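Local structure of acyl-CoA dehydrogenase FadE3 (Mycobacterium smegmatis, 4IV6) at residues 132-135 against 136-139; 369-372 against 373-376; 224-228 against 229-233. The protein belongs to the acyl-CoA dehydrogenase family of flavoproteins and binds dihydroflavine-adenine dinucleotide in pockets shared between subunits of a four-chain assembly. All blocks are in the same frame, centred on the assembly; numbering follows the deposited sequence.

Interaction 1 (132-135 against 136-139). With FDA (dihydroflavine-adenine dinucleotide), chain D.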
loop_
_atom_site.group_PDB
_atom_site.type_symbol
_atom_site.label_atom_id
_atom_site.label_comp_id
_atom_site.label_asym_id
_atom_site.label_seq_id
_atom_site.Cartn_x
_atom_site.Cartn_y
_atom_site.Cartn_z
ATOM N N GLY B 132 -1.000 23.089 16.115
ATOM C CA GLY B 132 0.382 22.710 16.267
ATOM C C GLY B 132 1.182 22.789 14.983
ATOM O O GLY B 132 2.418 22.869 15.030
ATOM N N SER B 133 0.512 22.799 13.832
ATOM C CA SER B 133 1.230 22.953 12.562
ATOM C C SER B 133 1.451 24.413 12.206
ATOM O O SER B 133 2.553 24.796 11.820
ATOM C CB SER B 133 0.483 22.262 11.401
ATOM O OG SER B 133 0.195 20.907 11.701
ATOM N N ASP B 134 0.378 25.210 12.260
ATOM C CA ASP B 134 0.412 26.617 11.931
ATOM C C ASP B 134 0.859 27.412 13.132
ATOM O O ASP B 134 0.059 28.101 13.790
ATOM C CB ASP B 134 -0.990 27.073 11.495
ATOM C CG ASP B 134 -1.003 28.464 10.929
ATOM O OD1 ASP B 134 0.074 29.112 10.905
ATOM O OD2 ASP B 134 -2.110 28.914 10.521
ATOM N N LEU B 135 2.137 27.313 13.437
ATOM C CA LEU B 135 2.683 27.975 14.622
ATOM C C LEU B 135 2.744 29.505 14.492
ATOM O O LEU B 135 2.704 30.227 15.514
ATOM C CB LEU B 135 4.050 27.406 14.937
ATOM C CG LEU B 135 4.023 25.977 15.491
ATOM C CD1 LEU B 135 5.459 25.518 15.644
ATOM C CD2 LEU B 135 3.259 25.840 16.819
ATOM N N GLN B 136 2.823 30.003 13.256
ATOM C CA GLN B 136 2.817 31.450 13.033
ATOM C C GLN B 136 1.534 32.080 13.548
ATOM O O GLN B 136 1.523 33.250 13.909
ATOM C CB GLN B 136 2.973 31.789 11.530
ATOM C CG GLN B 136 3.033 33.279 11.238
ATOM C CD GLN B 136 4.199 33.932 11.971
ATOM O OE1 GLN B 136 5.346 33.556 11.744
ATOM N NE2 GLN B 136 3.917 34.870 12.885
ATOM N N ALA B 137 0.453 31.300 13.584
ATOM C CA ALA B 137 -0.825 31.793 14.070
ATOM C C ALA B 137 -0.966 31.722 15.591
ATOM O O ALA B 137 -2.035 32.028 16.104
ATOM C CB ALA B 137 -1.963 31.032 13.422
ATOM N N MET B 138 0.092 31.344 16.314
ATOM C CA MET B 138 0.004 31.154 17.752
ATOM C C MET B 138 -0.445 32.440 18.457
ATOM O O MET B 138 -0.189 33.554 17.982
ATOM C CB MET B 138 1.327 30.678 18.336
ATOM C CG MET B 138 2.482 31.700 18.287
ATOM S SD MET B 138 3.958 31.126 19.172
ATOM C CE MET B 138 4.461 29.752 18.158
ATOM N N ARG B 139 -1.108 32.259 19.583
ATOM C CA ARG B 139 -1.703 33.366 20.330
ATOM C C ARG B 139 -0.893 33.706 21.585
ATOM O O ARG B 139 -1.064 34.787 22.169
ATOM C CB ARG B 139 -3.150 33.002 20.659
ATOM C CG ARG B 139 -4.014 32.836 19.403
ATOM C CD ARG B 139 -5.411 32.366 19.759
ATOM N NE ARG B 139 -6.084 33.316 20.646
ATOM C CZ ARG B 139 -7.281 33.130 21.207
ATOM N NH1 ARG B 139 -7.986 32.011 20.984
ATOM N NH2 ARG B 139 -7.785 34.087 21.988
HETATM P PA FDA D . -3.369 20.403 12.851
HETATM O O1A FDA D . -2.227 21.337 12.536
HETATM O O2A FDA D . -4.692 20.946 13.317
HETATM O O5B FDA D . -3.604 19.475 11.567
HETATM C C5B FDA D . -4.746 18.598 11.427
HETATM C C4B FDA D . -4.601 17.796 10.122
HETATM O O4B FDA D . -4.397 18.667 8.992
HETATM C C3B FDA D . -3.388 16.892 10.135
HETATM O O3B FDA D . -3.637 15.755 9.279
HETATM C C2B FDA D . -2.313 17.793 9.566
HETATM O O2B FDA D . -1.199 17.107 9.004
HETATM C C1B FDA D . -3.094 18.473 8.466
HETATM N N9A FDA D . -2.506 19.771 8.036
HETATM C C8A FDA D . -2.504 20.912 8.759
HETATM N N7A FDA D . -1.934 21.910 8.055
HETATM C C5A FDA D . -1.556 21.383 6.865
HETATM C C6A FDA D . -0.899 21.866 5.662
HETATM N N6A FDA D . -0.520 23.144 5.592
HETATM N N1A FDA D . -0.669 21.026 4.629
HETATM C C2A FDA D . -1.079 19.748 4.685
HETATM N N3A FDA D . -1.691 19.218 5.768
HETATM C C4A FDA D . -1.960 19.983 6.846
HETATM N N1 FDA D . 3.623 19.592 21.073
HETATM C C2 FDA D . 4.503 20.290 21.786
HETATM O O2 FDA D . 4.687 21.491 21.508
HETATM N N3 FDA D . 5.199 19.741 22.797
HETATM C C4 FDA D . 5.069 18.474 23.191
HETATM O O4 FDA D . 5.726 18.019 24.166
HETATM C C4X FDA D . 4.132 17.623 22.431
HETATM N N5 FDA D . 3.886 16.333 22.744
HETATM C C5X FDA D . 2.740 15.748 22.313
HETATM C C6 FDA D . 2.234 14.598 22.929
HETATM C C7 FDA D . 1.077 13.971 22.467
HETATM C C7M FDA D . 0.525 12.753 23.163
HETATM C C8 FDA D . 0.408 14.490 21.340
HETATM C C8M FDA D . -0.846 13.881 20.758
HETATM C C9 FDA D . 0.905 15.634 20.735
HETATM C C9A FDA D . 2.053 16.282 21.219
HETATM N N10 FDA D . 2.501 17.464 20.594
HETATM C C10 FDA D . 3.378 18.282 21.341
HETATM C "C1'" FDA D . 1.547 18.159 19.723
HETATM C "C2'" FDA D . 1.854 17.748 18.299
HETATM O "O2'" FDA D . 3.121 18.255 17.876
HETATM C "C3'" FDA D . 0.727 18.257 17.399
HETATM O "O3'" FDA D . -0.398 17.405 17.586
HETATM C "C4'" FDA D . 1.089 18.274 15.933
HETATM O "O4'" FDA D . 1.874 19.462 15.742
HETATM C "C5'" FDA D . -0.155 18.391 15.034
HETATM O "O5'" FDA D . -0.942 19.465 15.499
HETATM P P FDA D . -2.522 19.554 15.422
HETATM O O1P FDA D . -2.805 20.982 15.844
HETATM O O2P FDA D . -3.119 18.435 16.204
HETATM O O3P FDA D . -2.804 19.293 13.856
HETATM O O HOH W 1 2.864 28.697 10.597
#

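Interaction 2 (369-372 against 373-376). With FDA (dihydroflavine-adenine dinucleotide), chain D.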
loop_
_atom_site.group_PDB
_atom_site.type_symbol
_atom_site.label_atom_id
_atom_site.label_comp_id
_atom_site.label_asym_id
_atom_site.label_seq_id
_atom_site.Cartn_x
_atom_site.Cartn_y
_atom_site.Cartn_z
ATOM N N ASN B 369 2.948 13.769 9.830
ATOM C CA ASN B 369 3.621 13.295 8.654
ATOM C C ASN B 369 3.230 14.060 7.382
ATOM O O ASN B 369 4.035 14.124 6.452
ATOM C CB ASN B 369 3.528 11.780 8.536
ATOM C CG ASN B 369 4.567 11.073 9.404
ATOM O OD1 ASN B 369 5.432 11.716 9.999
ATOM N ND2 ASN B 369 4.449 9.760 9.516
ATOM N N GLU B 370 2.046 14.698 7.356
ATOM C CA GLU B 370 1.702 15.570 6.230
ATOM C C GLU B 370 2.640 16.792 6.215
ATOM O O GLU B 370 3.215 17.139 5.176
ATOM C CB GLU B 370 0.241 16.010 6.234
ATOM C CG GLU B 370 -0.779 14.858 6.102
ATOM C CD GLU B 370 -0.901 13.990 7.341
ATOM O OE1 GLU B 370 -0.693 14.500 8.457
ATOM O OE2 GLU B 370 -1.181 12.768 7.192
ATOM N N ILE B 371 2.837 17.415 7.371
ATOM C CA ILE B 371 3.764 18.540 7.436
ATOM C C ILE B 371 5.180 18.062 7.094
ATOM O O ILE B 371 5.911 18.733 6.375
ATOM C CB ILE B 371 3.777 19.254 8.801
ATOM C CG1 ILE B 371 2.420 19.893 9.074
ATOM C CG2 ILE B 371 4.902 20.300 8.847
ATOM C CD1 ILE B 371 1.965 20.899 8.053
ATOM N N GLN B 372 5.555 16.904 7.607
ATOM C CA GLN B 372 6.900 16.393 7.344
ATOM C C GLN B 372 7.156 16.186 5.823
ATOM O O GLN B 372 8.248 16.477 5.325
ATOM C CB GLN B 372 7.106 15.104 8.121
ATOM C CG GLN B 372 8.514 14.565 8.053
ATOM C CD GLN B 372 9.520 15.524 8.640
ATOM O OE1 GLN B 372 9.706 15.559 9.851
ATOM N NE2 GLN B 372 10.183 16.311 7.775
ATOM N N ARG B 373 6.171 15.672 5.090
ATOM C CA ARG B 373 6.354 15.505 3.627
ATOM C C ARG B 373 6.493 16.844 2.943
ATOM O O ARG B 373 7.294 16.983 2.021
ATOM C CB ARG B 373 5.179 14.758 2.973
ATOM C CG ARG B 373 5.061 13.306 3.351
ATOM C CD ARG B 373 4.174 12.531 2.384
ATOM N NE ARG B 373 4.164 11.107 2.742
ATOM C CZ ARG B 373 3.412 10.581 3.713
ATOM N NH1 ARG B 373 2.578 11.326 4.421
ATOM N NH2 ARG B 373 3.489 9.282 3.962
ATOM N N ASN B 374 5.692 17.833 3.359
ATOM C CA ASN B 374 5.815 19.190 2.794
ATOM C C ASN B 374 7.233 19.716 2.963
ATOM O O ASN B 374 7.794 20.338 2.058
ATOM C CB ASN B 374 4.875 20.214 3.470
ATOM C CG ASN B 374 3.406 19.985 3.172
ATOM O OD1 ASN B 374 2.998 19.312 2.179
ATOM N ND2 ASN B 374 2.578 20.570 4.032
ATOM N N VAL B 375 7.796 19.490 4.144
ATOM C CA VAL B 375 9.112 20.028 4.485
ATOM C C VAL B 375 10.164 19.334 3.629
ATOM O O VAL B 375 11.052 19.973 3.074
ATOM C CB VAL B 375 9.407 19.823 5.989
ATOM C CG1 VAL B 375 10.890 20.008 6.304
ATOM C CG2 VAL B 375 8.596 20.797 6.846
ATOM N N ILE B 376 10.013 18.020 3.484
ATOM C CA ILE B 376 10.933 17.203 2.686
ATOM C C ILE B 376 10.896 17.592 1.201
ATOM O O ILE B 376 11.958 17.710 0.563
ATOM C CB ILE B 376 10.645 15.702 2.899
ATOM C CG1 ILE B 376 11.110 15.273 4.313
ATOM C CG2 ILE B 376 11.366 14.835 1.871
ATOM C CD1 ILE B 376 10.533 13.967 4.749
HETATM P PA FDA D . -3.369 20.403 12.851
HETATM O O1A FDA D . -2.227 21.337 12.536
HETATM O O2A FDA D . -4.692 20.946 13.317
HETATM O O5B FDA D . -3.604 19.475 11.567
HETATM C C5B FDA D . -4.746 18.598 11.427
HETATM C C4B FDA D . -4.601 17.796 10.122
HETATM O O4B FDA D . -4.397 18.667 8.992
HETATM C C3B FDA D . -3.388 16.892 10.135
HETATM O O3B FDA D . -3.637 15.755 9.279
HETATM C C2B FDA D . -2.313 17.793 9.566
HETATM O O2B FDA D . -1.199 17.107 9.004
HETATM C C1B FDA D . -3.094 18.473 8.466
HETATM N N9A FDA D . -2.506 19.771 8.036
HETATM C C8A FDA D . -2.504 20.912 8.759
HETATM N N7A FDA D . -1.934 21.910 8.055
HETATM C C5A FDA D . -1.556 21.383 6.865
HETATM C C6A FDA D . -0.899 21.866 5.662
HETATM N N6A FDA D . -0.520 23.144 5.592
HETATM N N1A FDA D . -0.669 21.026 4.629
HETATM C C2A FDA D . -1.079 19.748 4.685
HETATM N N3A FDA D . -1.691 19.218 5.768
HETATM C C4A FDA D . -1.960 19.983 6.846
HETATM N N1 FDA D . 3.623 19.592 21.073
HETATM C C2 FDA D . 4.503 20.290 21.786
HETATM O O2 FDA D . 4.687 21.491 21.508
HETATM N N3 FDA D . 5.199 19.741 22.797
HETATM C C4 FDA D . 5.069 18.474 23.191
HETATM O O4 FDA D . 5.726 18.019 24.166
HETATM C C4X FDA D . 4.132 17.623 22.431
HETATM N N5 FDA D . 3.886 16.333 22.744
HETATM C C5X FDA D . 2.740 15.748 22.313
HETATM C C6 FDA D . 2.234 14.598 22.929
HETATM C C7 FDA D . 1.077 13.971 22.467
HETATM C C7M FDA D . 0.525 12.753 23.163
HETATM C C8 FDA D . 0.408 14.490 21.340
HETATM C C8M FDA D . -0.846 13.881 20.758
HETATM C C9 FDA D . 0.905 15.634 20.735
HETATM C C9A FDA D . 2.053 16.282 21.219
HETATM N N10 FDA D . 2.501 17.464 20.594
HETATM C C10 FDA D . 3.378 18.282 21.341
HETATM C "C1'" FDA D . 1.547 18.159 19.723
HETATM C "C2'" FDA D . 1.854 17.748 18.299
HETATM O "O2'" FDA D . 3.121 18.255 17.876
HETATM C "C3'" FDA D . 0.727 18.257 17.399
HETATM O "O3'" FDA D . -0.398 17.405 17.586
HETATM C "C4'" FDA D . 1.089 18.274 15.933
HETATM O "O4'" FDA D . 1.874 19.462 15.742
HETATM C "C5'" FDA D . -0.155 18.391 15.034
HETATM O "O5'" FDA D . -0.942 19.465 15.499
HETATM P P FDA D . -2.522 19.554 15.422
HETATM O O1P FDA D . -2.805 20.982 15.844
HETATM O O2P FDA D . -3.119 18.435 16.204
HETATM O O3P FDA D . -2.804 19.293 13.856
#

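Interaction 3 (224-228 against 229-233)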
loop_
_atom_site.group_PDB
_atom_site.type_symbol
_atom_site.label_atom_id
_atom_site.label_comp_id
_atom_site.label_asym_id
_atom_site.label_seq_id
_atom_site.Cartn_x
_atom_site.Cartn_y
_atom_site.Cartn_z
ATOM N N SER B 224 15.927 38.033 30.922
ATOM C CA SER B 224 17.037 37.079 30.766
ATOM C C SER B 224 16.568 35.656 30.422
ATOM O O SER B 224 17.376 34.802 30.061
ATOM C CB SER B 224 17.894 37.074 32.041
ATOM O OG SER B 224 17.172 36.508 33.130
ATOM N N SER B 225 15.263 35.394 30.503
ATOM C CA SER B 225 14.728 34.091 30.093
ATOM C C SER B 225 14.805 33.865 28.585
ATOM O O SER B 225 14.642 32.737 28.131
ATOM C CB SER B 225 13.265 33.943 30.525
ATOM O OG SER B 225 12.465 34.913 29.882
ATOM N N LEU B 226 15.013 34.934 27.819
ATOM C CA LEU B 226 15.107 34.841 26.369
ATOM C C LEU B 226 16.213 33.889 25.997
ATOM O O LEU B 226 17.312 33.965 26.540
ATOM C CB LEU B 226 15.392 36.219 25.741
ATOM C CG LEU B 226 15.598 36.211 24.221
ATOM C CD1 LEU B 226 14.361 35.747 23.438
ATOM C CD2 LEU B 226 16.049 37.577 23.745
ATOM N N LEU B 227 15.938 32.970 25.083
ATOM C CA LEU B 227 16.990 32.076 24.584
ATOM C C LEU B 227 17.761 32.823 23.516
ATOM O O LEU B 227 17.226 33.118 22.457
ATOM C CB LEU B 227 16.400 30.787 24.010
ATOM C CG LEU B 227 17.410 29.809 23.382
ATOM C CD1 LEU B 227 18.307 29.182 24.444
ATOM C CD2 LEU B 227 16.659 28.742 22.607
ATOM N N GLY B 228 19.015 33.105 23.799
ATOM C CA GLY B 228 19.893 33.886 22.924
ATOM C C GLY B 228 19.827 35.363 23.267
ATOM O O GLY B 228 19.091 35.768 24.181
ATOM N N ASP B 229 20.587 36.168 22.522
ATOM C CA ASP B 229 20.661 37.606 22.765
ATOM C C ASP B 229 19.578 38.406 22.060
ATOM O O ASP B 229 19.297 39.504 22.493
ATOM C CB ASP B 229 22.020 38.166 22.330
ATOM C CG ASP B 229 23.170 37.575 23.106
ATOM O OD1 ASP B 229 23.012 37.264 24.296
ATOM O OD2 ASP B 229 24.237 37.417 22.511
ATOM N N ASP B 230 18.984 37.870 20.985
ATOM C CA ASP B 230 18.066 38.636 20.135
ATOM C C ASP B 230 16.715 37.954 20.030
ATOM O O ASP B 230 16.642 36.734 19.881
ATOM C CB ASP B 230 18.616 38.767 18.719
ATOM C CG ASP B 230 20.007 39.359 18.682
ATOM O OD1 ASP B 230 20.158 40.560 18.939
ATOM O OD2 ASP B 230 20.939 38.595 18.401
ATOM N N GLU B 231 15.654 38.756 20.125
ATOM C CA GLU B 231 14.293 38.311 19.837
ATOM C C GLU B 231 14.122 38.033 18.358
ATOM O O GLU B 231 14.850 38.593 17.531
ATOM C CB GLU B 231 13.290 39.387 20.255
ATOM C CG GLU B 231 13.308 39.659 21.753
ATOM C CD GLU B 231 12.356 40.758 22.155
ATOM O OE1 GLU B 231 11.843 41.436 21.233
ATOM O OE2 GLU B 231 12.115 40.927 23.379
ATOM N N GLY B 232 13.166 37.171 18.026
ATOM C CA GLY B 232 12.801 36.941 16.655
ATOM C C GLY B 232 13.522 35.832 15.916
ATOM O O GLY B 232 13.451 35.789 14.674
ATOM N N ARG B 233 14.195 34.937 16.649
ATOM C CA ARG B 233 14.925 33.826 16.044
ATOM C C ARG B 233 14.377 32.456 16.413
ATOM O O ARG B 233 15.013 31.399 16.143
ATOM C CB ARG B 233 16.372 33.891 16.481
ATOM C CG ARG B 233 17.000 35.212 16.106
ATOM C CD ARG B 233 18.490 35.147 16.151
ATOM N NE ARG B 233 19.025 36.401 15.638
ATOM C CZ ARG B 233 20.265 36.579 15.221
ATOM N NH1 ARG B 233 21.150 35.586 15.254
ATOM N NH2 ARG B 233 20.626 37.771 14.767
HETATM O O HOH W 2 18.429 34.665 20.297
#

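Interaction 1 (132-135 against 136-139)
Two overlapping beta turns, 134-137 and 135-138, follow directly on the residues that hold the diphosphate of dihydroflavine-adenine dinucleotide in the loop between strands 122-125 and 141-145. A137 N donates to D134 O at 3.2 Å, and one residue on, M138 N donates to L135 O at 3.0 Å, the two bonds closing consecutive turns. D134 itself centres an inverse gamma turn. With its carboxylate anti to the backbone N (chi1 -171°), D134 lies beside A137 CB, and OD1 takes a bond from a water 2.8 Å away. That water accepts in turn from Q136 N at 3.0 Å, so it ties the aspartate to the amide two residues ahead, while OD2 is bonded to F274 N of the second subunit. M138 folds its side chain around L135 O: CG is 3.1 Å from that oxygen, and the bend at chi3 (67°) returns CE to within 3.2 Å of L135 O and into apolar contact with L135 CB. Upstream, G132 N donates to O1P of the dinucleotide at 2.8 Å. The hydroxyl S133 OG donates to O1A of the same ligand at 2.6 Å. A weaker bond runs to that oxygen from the S133 amide. The diphosphate is therefore met by neutral amide and hydroxyl donors from this loop, whereas both carboxylate oxygens of the neighbouring D134 have donors of their own, one in the water held by Q136 N and the other across the subunit interface.

Interaction 2 (369-372 against 373-376)
From N369 to I376 the backbone makes regular alpha-helical turns, R373 N, N374 N, V375 N and I376 N bonding in order to the carbonyl oxygens of N369, E370, I371 and Q372, with V375 N 3.0 Å from I371 O. The side chains one turn apart pair up along these bonds. R373 CG passes 3.4 Å from N369 O before the guanidinium leaves for a salt bridge between NE and D290 of the third subunit. N369 turns instead to helix 316-340, where K323, S327 and E328 bond its amide. Q372, bent at chi2 (62°), turns its amide toward the next turn and crosses I376 obliquely, NE2 lying 3.7 Å from I376 CG1. On another side of the helix, I371 CG2 and V375 CG2 meet at 4.2 Å. This is the start of helix 369-383 in the C-terminal domain of the acyl-CoA dehydrogenase fold, and its first turns form one wall of the pocket for the adenosine end of dihydroflavine-adenine dinucleotide. E370 OE1 accepts a hydrogen bond of 2.7 Å from the ribose hydroxyl O2B, the chain being bent at chi2 (72°) to bring the carboxylate beside the sugar. I371 reaches the adenine from above its face, CD1 standing 3.7 Å from C5A. One turn on, the N374 amide stands on the same side of the adenine but beyond its rim, ND2 3.3 Å from N1A and above the ring plane rather than in it. The second subunit closes in here as well, M287 packing on E370 and S283 on N374.

Interaction 3 (224-228 against 229-233)
Apolar contact in the connection from strand 219-222 to helix 234-270 is made by L226 against the backbone of D230 and E231. L226 places CD2 3.8 Å from D230 C and also 3.8 Å from E231 N, its first torsion (chi1 176°) turning CG away from the backbone N and toward this part of the loop. The same methyl meets E231 CG at 4.0 Å, touching the aliphatic part of that side chain, whose carboxylate extends away to bond the hydroxyl of Y149. S185 and L187 of strand 184-190 and Y149 also pack on L226. Polar linkage between the two arms goes through a water, which donates to L227 O at 2.9 Å and to D230 O at 2.8 Å; L227 O has a second donor in the amide of Q237, in the first turn of the helix. Charge adds little: R233 NH2 is 3.7 Å from D230 OD2, a long ion pair in which the oxygen sits off the guanidinium plane and no N-H points at it. In the backbone, G228 and G232 both take positive phi (91°), where a side chain would run into the preceding carbonyl O, and G232 leads into R233 at the N-cap position. Strand 184-190, Q107 and K182 hold the loop from outside. Within 224-233 the polar link is the water: two carbonyl oxygens, L227 O and D230 O, 4.5 Å apart, both accept from it, which probably offsets two like partial charges.

Interactions 1 and 2 belong to one binding site for dihydroflavine-adenine dinucleotide although they come from distant parts of the chain. Their centres are 16 Å apart, yet they touch where S133 OG packs against I371 CG1 at 3.6 Å, so the loop at the diphosphate and the helix at the adenosine adjoin. Both also meet the second subunit, which contributes to the same pocket. Interaction 3 stands apart: its nearest atoms are about 9 Å from interaction 1 and about 15 Å from interaction 2, with centres 19 and 28 Å away. The helix that begins after it nevertheless reaches the first contact, since F235 of helix 234-270 packs on L135 and Q136.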